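Side-chain contacts in histidine phosphotransfer protein (Medicago truncatula, PDB 4G78), which probably relays phosphoryl groups through an active-site histidine from cytokinin sensor histidine kinases to response regulators in plant hormone signalling: residues A[92-95]-A[96-100]; A[112-115]-A[116-120]; A[131-134]-A[135-138]. All blocks are in the same frame, centred on the assembly; numbering follows the deposited sequence.

Interaction 1: A[92-95]-A[96-100]; sequences ARVK and NVCGT
Ala-92 and Asn-96 stand one helical turn apart, and the amide N of Asn-96 donates to Ala-92 O at 3.0 Å. The next two i to i+4 bonds follow the same rule: Val-97 N reaches Arg-93 O over 3.1 Å, and Cys-98 N reaches Val-94 O with an N-H...O angle of 157°. Gly-99 N makes only a weak bond to Lys-95 O, 3.3 Å long.

The polar side-chain contact is between sequence neighbours. Lys-95 sends CG anti to its backbone N (chi1 165°) and then bends at chi4, which brings NZ round to Asn-96 OD1; NZ donates to this oxygen at 2.9 Å, tilted from the amide plane by 20°. The ND2 branch of the same amide lies near Ala-92 O, but the angle there is too poor for a bond. In the helical bundle of this histidine phosphotransfer domain, helix 92-99 rests on helices 72-89 and 110-145. Val-94 and Cys-98 carry its inner side: Val-94 CG1 comes within 4.5 Å of Cys-98 SG, while Val-94 also meets Ser-86 and Leu-120, and Cys-98 meets Gln-82 and Lys-83. Arg-93 extends from another side of the helix, where its guanidinium forms a salt bridge with Glu-123, a hydrogen bond with Gln-21 O and a cation-pi contact with Tyr-23. At the C-terminal end, Val-97 O is gripped twice by Thr-100: the hydroxyl OG1 donates at 2.7 Å, in the carbonyl plane and on a lone pair, and the backbone N of Thr-100 bonds to the same oxygen at 3.0 Å.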
ATOM      1  N   ALA A  92      -4.265  -2.851  -3.600  1.00  8.64           N
ATOM      2  CA  ALA A  92      -5.628  -3.291  -3.772  1.00  8.96           C
ATOM      3  C   ALA A  92      -6.331  -3.651  -2.461  1.00  8.79           C
ATOM      4  O   ALA A  92      -7.442  -3.236  -2.206  1.00  9.83           O
ATOM      5  CB  ALA A  92      -5.668  -4.481  -4.720  1.00 10.87           C
ATOM      6  N   ARG A  93      -5.661  -4.465  -1.629  1.00  8.67           N
ATOM      7  CA  ARG A  93      -6.266  -4.856  -0.352  1.00  8.98           C
ATOM      8  C   ARG A  93      -6.440  -3.666   0.552  1.00  8.50           C
ATOM      9  O   ARG A  93      -7.454  -3.549   1.266  1.00 10.31           O
ATOM     10  CB  ARG A  93      -5.513  -6.008   0.290  1.00  8.92           C
ATOM     11  CG  ARG A  93      -5.902  -7.370  -0.254  1.00  9.45           C
ATOM     12  CD  ARG A  93      -4.878  -8.454  -0.012  1.00  9.97           C
ATOM     13  NE  ARG A  93      -4.695  -8.733   1.410  1.00  9.76           N
ATOM     14  CZ  ARG A  93      -4.136  -9.860   1.869  1.00 10.17           C
ATOM     15  NH1 ARG A  93      -3.807 -10.828   1.051  1.00 11.55           N
ATOM     16  NH2 ARG A  93      -3.925  -9.983   3.173  1.00 11.71           N
ATOM     17  N   VAL A  94      -5.474  -2.737   0.584  1.00  8.29           N
ATOM     18  CA  VAL A  94      -5.610  -1.528   1.401  1.00  8.52           C
ATOM     19  C   VAL A  94      -6.802  -0.716   0.897  1.00  8.73           C
ATOM     20  O   VAL A  94      -7.647  -0.260   1.689  1.00  9.39           O
ATOM     21  CB  VAL A  94      -4.307  -0.728   1.412  1.00  8.38           C
ATOM     22  CG1 VAL A  94      -4.518   0.606   2.156  1.00  9.43           C
ATOM     23  CG2 VAL A  94      -3.153  -1.482   2.023  1.00  9.79           C
ATOM     24  N   LYS A  95      -6.892  -0.505  -0.426  1.00  8.66           N
ATOM     25  CA  LYS A  95      -7.989   0.257  -1.011  1.00  9.74           C
ATOM     26  C   LYS A  95      -9.328  -0.339  -0.605  1.00 10.06           C
ATOM     27  O   LYS A  95     -10.277   0.399  -0.261  1.00 11.22           O
ATOM     28  CB  LYS A  95      -7.823   0.267  -2.546  1.00 11.51           C
ATOM     29  CG  LYS A  95      -9.046   0.710  -3.303  1.00 15.54           C
ATOM     30  CD  LYS A  95      -8.885   0.575  -4.781  1.00 16.49           C
ATOM     31  CE  LYS A  95     -10.128   0.306  -5.538  1.00 20.60           C
ATOM     32  NZ  LYS A  95     -10.571  -1.113  -5.609  1.00 24.21           N
ATOM     33  N   ASN A  96      -9.430  -1.664  -0.670  1.00 10.36           N
ATOM     34  CA  ASN A  96     -10.712  -2.266  -0.439  1.00 11.71           C
ATOM     35  C   ASN A  96     -11.091  -2.152   1.019  1.00 11.60           C
ATOM     36  O   ASN A  96     -12.267  -1.900   1.340  1.00 14.17           O
ATOM     37  CB  ASN A  96     -10.699  -3.658  -1.025  1.00 13.25           C
ATOM     38  CG  ASN A  96     -10.617  -3.622  -2.582  1.00 15.14           C
ATOM     39  OD1 ASN A  96     -11.089  -2.601  -3.209  1.00 18.77           O
ATOM     40  ND2 ASN A  96     -10.100  -4.618  -3.183  1.00 18.41           N
ATOM     41  N   VAL A  97     -10.168  -2.218   1.954  1.00 11.15           N
ATOM     42  CA  VAL A  97     -10.521  -1.958   3.363  1.00 11.77           C
ATOM     43  C   VAL A  97     -11.014  -0.541   3.517  1.00 11.72           C
ATOM     44  O   VAL A  97     -11.947  -0.281   4.322  1.00 12.99           O
ATOM     45  CB  VAL A  97      -9.345  -2.214   4.347  1.00 13.39           C
ATOM     46  CG1 VAL A  97      -9.728  -1.826   5.725  1.00 15.49           C
ATOM     47  CG2 VAL A  97      -8.813  -3.644   4.331  1.00 15.20           C
ATOM     48  N   CYS A  98     -10.418   0.411   2.852  1.00 11.65           N
ATOM     49  CA  CYS A  98     -10.863   1.787   3.005  1.00 12.09           C
ATOM     50  C   CYS A  98     -12.316   1.937   2.659  1.00 12.99           C
ATOM     51  O   CYS A  98     -13.030   2.758   3.236  1.00 15.22           O
ATOM     52  CB  CYS A  98     -10.021   2.714   2.131  1.00 13.11           C
ATOM     53  SG  CYS A  98      -8.349   2.901   2.675  1.00 13.57           S
ATOM     54  N   GLY A  99     -12.827   1.147   1.707  1.00 15.44           N
ATOM     55  CA  GLY A  99     -14.201   1.273   1.307  1.00 17.66           C
ATOM     56  C   GLY A  99     -15.164   0.741   2.344  1.00 17.86           C
ATOM     57  O   GLY A  99     -16.364   1.066   2.305  1.00 22.45           O
ATOM     58  N   THR A 100     -14.728   0.021   3.315  1.00 16.86           N
ATOM     59  CA  THR A 100     -15.607  -0.498   4.352  1.00 18.23           C
ATOM     60  C   THR A 100     -15.997   0.499   5.419  1.00 17.22           C
ATOM     61  O   THR A 100     -16.925   0.195   6.185  1.00 20.28           O
ATOM     62  CB  THR A 100     -15.045  -1.742   4.956  1.00 18.53           C
ATOM     63  OG1 THR A 100     -13.868  -1.412   5.770  1.00 19.25           O
ATOM     64  CG2 THR A 100     -14.694  -2.841   4.009  1.00 23.70           C
TER

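Interaction 2: A[112-115]-A[116-120]; sequences GCVR and CLQQL
Gly-112 O accepts from Cys-116 N at 2.9 Å with a nearly straight N-H...O angle of 170°, the first of four consecutive i to i+4 bonds along this part of the long helix 110-145 in the phosphotransfer bundle. Leu-117 N to Cys-113 O and Gln-118 N to Val-114 O follow. The fourth joins Gln-119 N to Arg-115 O at 3.0 Å, so each of the four carbonyls from Gly-112 to Arg-115 has a backbone donor. Upstream, the amide N of Gly-112 is itself satisfied by the side-chain OD1 of Asn-109.

Arg-115 O has a second donor. A water gives a hydrogen to it at 2.8 Å and accepts one from Gln-119 NE2 at 3.1 Å, bridging the carbonyl to the side chain one turn later. Gln-119 bends at chi2 (-56°), which folds its amide back along the helix to meet that water.

Buried Cys-116 has SG anti to its carbonyl carbon, next to Gly-112 O and packed against Phe-101 and Phe-104 of helix 101-106. Leu-117 and Cys-113 both press on Leu-65 of helix 41-66, and Leu-120 meets Leu-58 and Met-61 of the same helix. On the exposed side, the guanidinium of Arg-115 folds back over the preceding turn, with Gly-112 CA 3.6 Å above its plane and displaced toward the rim. Val-114 and Gln-118 cross obliquely: the carboxamide of Gln-118 turns its nitrogen to the valine methyl, NE2 lying 3.7 Å from Val-114 CG1.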
ATOM      1  N   GLY A 112     -17.580  -0.800  14.731  1.00 26.07           N
ATOM      2  CA  GLY A 112     -17.290  -1.063  13.313  1.00 23.67           C
ATOM      3  C   GLY A 112     -16.085  -0.340  12.767  1.00 20.36           C
ATOM      4  O   GLY A 112     -15.253  -0.840  12.076  1.00 17.78           O
ATOM      5  N   CYS A 113     -16.042   0.943  13.089  0.68 17.36           N
ATOM      6  CA  CYS A 113     -14.927   1.761  12.651  0.68 16.51           C
ATOM      7  C   CYS A 113     -13.599   1.231  13.224  0.68 14.20           C
ATOM      8  O   CYS A 113     -12.570   1.247  12.513  0.68 12.18           O
ATOM      9  CB  CYS A 113     -15.095   3.235  12.979  0.68 15.53           C
ATOM     10  SG  CYS A 113     -16.331   4.113  12.033  0.68 16.41           S
ATOM     11  N   VAL A 114     -13.612   0.821  14.501  1.00 15.69           N
ATOM     12  CA  VAL A 114     -12.397   0.281  15.117  1.00 15.88           C
ATOM     13  C   VAL A 114     -11.978  -0.912  14.364  1.00 15.21           C
ATOM     14  O   VAL A 114     -10.791  -1.110  14.063  1.00 15.06           O
ATOM     15  CB  VAL A 114     -12.699  -0.008  16.602  1.00 19.59           C
ATOM     16  CG1 VAL A 114     -11.677  -0.962  17.136  1.00 27.11           C
ATOM     17  CG2 VAL A 114     -12.852   1.342  17.359  1.00 23.58           C
ATOM     18  N   ARG A 115     -12.936  -1.829  14.058  1.00 16.32           N
ATOM     19  CA  ARG A 115     -12.559  -3.062  13.294  1.00 16.69           C
ATOM     20  C   ARG A 115     -11.949  -2.671  11.985  1.00 13.70           C
ATOM     21  O   ARG A 115     -10.987  -3.317  11.506  1.00 14.52           O
ATOM     22  CB  ARG A 115     -13.844  -3.894  13.106  1.00 23.24           C
ATOM     23  CG  ARG A 115     -14.324  -4.537  14.444  1.00 32.88           C
ATOM     24  CD  ARG A 115     -15.326  -5.641  14.083  1.00 42.55           C
ATOM     25  NE  ARG A 115     -16.610  -5.170  13.714  1.00 48.47           N
ATOM     26  CZ  ARG A 115     -17.614  -4.784  14.446  1.00 48.46           C
ATOM     27  NH1 ARG A 115     -17.560  -4.800  15.782  1.00 59.07           N
ATOM     28  NH2 ARG A 115     -18.758  -4.363  13.875  1.00 60.22           N
ATOM     29  N   CYS A 116     -12.592  -1.756  11.241  1.00 13.91           N
ATOM     30  CA  CYS A 116     -12.097  -1.318   9.962  1.00 13.05           C
ATOM     31  C   CYS A 116     -10.671  -0.772  10.072  1.00 12.18           C
ATOM     32  O   CYS A 116      -9.790  -1.047   9.254  1.00 12.79           O
ATOM     33  CB  CYS A 116     -12.992  -0.262   9.298  1.00 14.09           C
ATOM     34  SG  CYS A 116     -14.620  -0.849   8.887  1.00 17.75           S
ATOM     35  N   LEU A 117     -10.401   0.047  11.090  1.00 12.52           N
ATOM     36  CA  LEU A 117      -9.054   0.597  11.293  1.00 12.32           C
ATOM     37  C   LEU A 117      -8.015  -0.467  11.611  1.00 11.77           C
ATOM     38  O   LEU A 117      -6.885  -0.432  11.086  1.00 12.03           O
ATOM     39  CB  LEU A 117      -9.058   1.697  12.335  1.00 14.03           C
ATOM     40  CG  LEU A 117      -7.672   2.384  12.540  1.00 16.80           C
ATOM     41  CD1 LEU A 117      -7.157   2.965  11.201  1.00 19.45           C
ATOM     42  CD2 LEU A 117      -7.728   3.272  13.739  1.00 24.09           C
ATOM     43  N   GLN A 118      -8.416  -1.466  12.403  1.00 12.99           N
ATOM     44  CA  GLN A 118      -7.492  -2.541  12.678  1.00 13.68           C
ATOM     45  C   GLN A 118      -7.143  -3.313  11.368  1.00 13.22           C
ATOM     46  O   GLN A 118      -5.957  -3.587  11.154  1.00 13.99           O
ATOM     47  CB  GLN A 118      -8.060  -3.524  13.705  1.00 17.92           C
ATOM     48  CG  GLN A 118      -8.229  -3.019  15.110  1.00 29.96           C
ATOM     49  CD  GLN A 118      -9.209  -3.763  16.010  1.00 43.43           C
ATOM     50  OE1 GLN A 118     -10.072  -4.534  15.600  1.00 56.13           O
ATOM     51  NE2 GLN A 118      -8.988  -3.433  17.266  1.00 53.43           N
ATOM     52  N   GLN A 119      -8.117  -3.537  10.557  1.00 13.08           N
ATOM     53  CA  GLN A 119      -7.847  -4.210   9.284  1.00 13.52           C
ATOM     54  C   GLN A 119      -6.967  -3.342   8.409  1.00 12.85           C
ATOM     55  O   GLN A 119      -6.097  -3.862   7.701  1.00 12.69           O
ATOM     56  CB  GLN A 119      -9.135  -4.536   8.598  1.00 16.57           C
ATOM     57  CG  GLN A 119      -9.894  -5.663   9.206  1.00 24.80           C
ATOM     58  CD  GLN A 119      -8.945  -6.909   9.235  1.00 35.87           C
ATOM     59  OE1 GLN A 119      -8.479  -7.374   8.170  1.00 43.11           O
ATOM     60  NE2 GLN A 119      -8.616  -7.338  10.485  1.00 65.74           N
ATOM     61  N   LEU A 120      -7.242  -2.057   8.383  1.00 12.07           N
ATOM     62  CA  LEU A 120      -6.475  -1.136   7.551  1.00 11.46           C
ATOM     63  C   LEU A 120      -5.014  -1.092   7.963  1.00 11.03           C
ATOM     64  O   LEU A 120      -4.083  -1.156   7.137  1.00 11.26           O
ATOM     65  CB  LEU A 120      -7.117   0.247   7.613  1.00 11.65           C
ATOM     66  CG  LEU A 120      -6.439   1.326   6.793  1.00 12.55           C
ATOM     67  CD1 LEU A 120      -6.363   0.937   5.329  1.00 17.55           C
ATOM     68  CD2 LEU A 120      -7.157   2.652   6.956  1.00 14.29           C
TER
HETATM   69  O   HOH W   1     -10.775  -5.997  12.232  0.50 20.10           O

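Interaction 3: A[131-134]-A[135-138]; sequences LKYL and FKLQ
Leu-131 O receives the amide hydrogen of Phe-135 at 2.9 Å from N to O, with an N-H...O angle of 163°. The same oxygen also lies over one face of the Phe-135 ring, 3.2 Å above its plane and offset toward the rim. Phe-135 CG stands anti to the carbonyl carbon (chi1 -61°), a torsion that folds the ring back along the preceding turn; its CE2 comes within 4.2 Å of Leu-131 CB.

A different ring contact joins Tyr-133 to Leu-137, one turn further on. Methyl CD1 of Leu-137 sits over one face of the phenol ring, 4.0 Å from the centroid of the Tyr-133 ring and 18° off its normal, which meets the geometry of a CH-pi contact. At the edge of that ring, near its plane, runs Lys-136 CD, while the ammonium beyond it forms a salt bridge with Glu-140.

Within the bundle, this part of helix 110-145 meets three other helices. Leu-131 and Phe-135 reach Met-47 of helix 41-66, and Leu-131 and Leu-134 touch Phe-28 of helix 26-32. Against helix 6-20, Leu-134 packs on Leu-11, and Tyr-133 makes an edge-to-face ring contact with His-14 and a hydrogen bond between its OH and Lys-10 NZ.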
ATOM      1  N   LEU A 131       6.395  -4.944  -0.057  1.00  8.81           N
ATOM      2  CA  LEU A 131       7.021  -4.077  -1.023  1.00  9.26           C
ATOM      3  C   LEU A 131       8.452  -3.789  -0.692  1.00  9.37           C
ATOM      4  O   LEU A 131       9.319  -3.755  -1.574  1.00  9.85           O
ATOM      5  CB  LEU A 131       6.276  -2.735  -1.170  1.00  9.81           C
ATOM      6  CG  LEU A 131       4.974  -2.837  -1.947  1.00 10.77           C
ATOM      7  CD1 LEU A 131       4.257  -1.486  -1.863  1.00 16.02           C
ATOM      8  CD2 LEU A 131       5.212  -3.315  -3.376  1.00 15.16           C
ATOM      9  N   LYS A 132       8.788  -3.572   0.584  1.00 10.30           N
ATOM     10  CA  LYS A 132      10.170  -3.341   0.969  0.53 11.76           C
ATOM     11  C   LYS A 132      11.028  -4.518   0.553  1.00 10.11           C
ATOM     12  O   LYS A 132      12.189  -4.348   0.156  1.00 10.39           O
ATOM     13  CB  LYS A 132      10.272  -3.044   2.475  0.53 13.78           C
ATOM     14  CG  LYS A 132       9.936  -1.593   2.823  0.53 18.25           C
ATOM     15  CD  LYS A 132      10.293  -1.227   4.275  0.53 27.16           C
ATOM     16  CE  LYS A 132      11.260  -0.047   4.271  0.53 34.35           C
ATOM     17  NZ  LYS A 132      10.779   1.062   5.190  0.53 36.86           N
ATOM     18  N   TYR A 133      10.519  -5.728   0.670  1.00  9.94           N
ATOM     19  CA  TYR A 133      11.274  -6.920   0.211  1.00  9.34           C
ATOM     20  C   TYR A 133      11.466  -6.920  -1.278  1.00  8.90           C
ATOM     21  O   TYR A 133      12.575  -7.178  -1.780  1.00  9.34           O
ATOM     22  CB  TYR A 133      10.562  -8.158   0.730  1.00 10.16           C
ATOM     23  CG  TYR A 133      11.303  -9.440   0.411  1.00  9.39           C
ATOM     24  CD1 TYR A 133      12.643  -9.616   0.805  1.00 10.25           C
ATOM     25  CD2 TYR A 133      10.710 -10.496  -0.230  1.00 11.24           C
ATOM     26  CE1 TYR A 133      13.309 -10.791   0.512  1.00 10.59           C
ATOM     27  CE2 TYR A 133      11.399 -11.670  -0.472  1.00 11.54           C
ATOM     28  CZ  TYR A 133      12.721 -11.801  -0.099  1.00 10.05           C
ATOM     29  OH  TYR A 133      13.353 -12.987  -0.371  1.00 11.77           O
ATOM     30  N   LEU A 134      10.422  -6.574  -2.034  1.00  9.17           N
ATOM     31  CA  LEU A 134      10.508  -6.448  -3.487  0.71  9.26           C
ATOM     32  C   LEU A 134      11.664  -5.489  -3.828  1.00  9.02           C
ATOM     33  O   LEU A 134      12.514  -5.779  -4.678  1.00  9.84           O
ATOM     34  CB  LEU A 134       9.091  -6.047  -3.960  0.71 10.15           C
ATOM     35  CG  LEU A 134       8.885  -6.114  -5.483  0.71 11.28           C
ATOM     36  CD1 LEU A 134       9.248  -7.335  -6.110  0.71 29.28           C
ATOM     37  CD2 LEU A 134       7.465  -5.704  -5.725  0.71 25.68           C
ATOM     38  N   PHE A 135      11.658  -4.327  -3.189  1.00  9.24           N
ATOM     39  CA  PHE A 135      12.628  -3.307  -3.505  1.00  9.88           C
ATOM     40  C   PHE A 135      14.036  -3.710  -3.081  1.00  9.55           C
ATOM     41  O   PHE A 135      15.015  -3.394  -3.766  1.00 10.86           O
ATOM     42  CB  PHE A 135      12.223  -1.987  -2.836  1.00 10.92           C
ATOM     43  CG  PHE A 135      10.873  -1.453  -3.283  1.00 11.60           C
ATOM     44  CD1 PHE A 135      10.312  -1.760  -4.508  1.00 12.75           C
ATOM     45  CD2 PHE A 135      10.192  -0.581  -2.429  1.00 14.60           C
ATOM     46  CE1 PHE A 135       9.106  -1.211  -4.933  1.00 15.90           C
ATOM     47  CE2 PHE A 135       8.961  -0.027  -2.849  1.00 15.85           C
ATOM     48  CZ  PHE A 135       8.446  -0.365  -4.079  1.00 16.76           C
ATOM     49  N   LYS A 136      14.156  -4.456  -1.961  1.00  9.69           N
ATOM     50  CA  LYS A 136      15.472  -4.968  -1.542  1.00  9.91           C
ATOM     51  C   LYS A 136      16.059  -5.839  -2.633  1.00  9.15           C
ATOM     52  O   LYS A 136      17.235  -5.713  -2.990  1.00  9.70           O
ATOM     53  CB  LYS A 136      15.293  -5.792  -0.229  1.00 11.71           C
ATOM     54  CG  LYS A 136      16.628  -6.444   0.283  1.00 12.28           C
ATOM     55  CD  LYS A 136      16.343  -7.322   1.518  1.00 12.81           C
ATOM     56  CE  LYS A 136      17.531  -7.826   2.220  1.00 13.97           C
ATOM     57  NZ  LYS A 136      18.234  -8.905   1.556  1.00 12.10           N
ATOM     58  N   LEU A 137      15.256  -6.760  -3.154  1.00  8.88           N
ATOM     59  CA  LEU A 137      15.742  -7.660  -4.191  1.00  9.14           C
ATOM     60  C   LEU A 137      16.118  -6.871  -5.450  1.00  9.13           C
ATOM     61  O   LEU A 137      17.148  -7.147  -6.078  1.00  9.85           O
ATOM     62  CB  LEU A 137      14.663  -8.690  -4.529  1.00  9.36           C
ATOM     63  CG  LEU A 137      14.315  -9.660  -3.360  1.00  9.94           C
ATOM     64  CD1 LEU A 137      13.016 -10.381  -3.685  1.00 11.04           C
ATOM     65  CD2 LEU A 137      15.471 -10.638  -3.128  1.00 12.59           C
ATOM     66  N   GLN A 138      15.289  -5.905  -5.848  1.00  9.77           N
ATOM     67  CA  GLN A 138      15.590  -5.105  -7.034  0.57 11.46           C
ATOM     68  C   GLN A 138      16.908  -4.392  -6.870  1.00 10.48           C
ATOM     69  O   GLN A 138      17.723  -4.308  -7.817  1.00 11.38           O
ATOM     70  CB  GLN A 138      14.550  -4.014  -7.268  0.57 11.60           C
ATOM     71  CG  GLN A 138      13.300  -4.618  -7.783  0.57 11.17           C
ATOM     72  CD  GLN A 138      12.163  -3.681  -8.040  0.57 16.73           C
ATOM     73  OE1 GLN A 138      11.155  -4.071  -8.670  0.57 26.15           O
ATOM     74  NE2 GLN A 138      12.206  -2.499  -7.525  0.57 18.78           N
TER

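How the interactions relate
From the N terminus, the three contacts follow in series. Each lies within a continuous run of residues, so none closes a long loop, and none nests in or crosses another. Interaction 1 belongs to helix 92-99; interactions 2 and 3 both belong to helix 110-145, their centres about 28 Å apart on opposite sides of the chain's centre. Interactions 1 and 2 touch directly: Val-97 CG1 packs 3.6 Å from Cys-116 O, joining the two helices. Interaction 3 touches neither, with nearest atoms about 8 Å from interaction 1. Helix 41-66 runs past interactions 2 and 3, touching interaction 2 near its C-terminal end and interaction 3 near its N-terminal end.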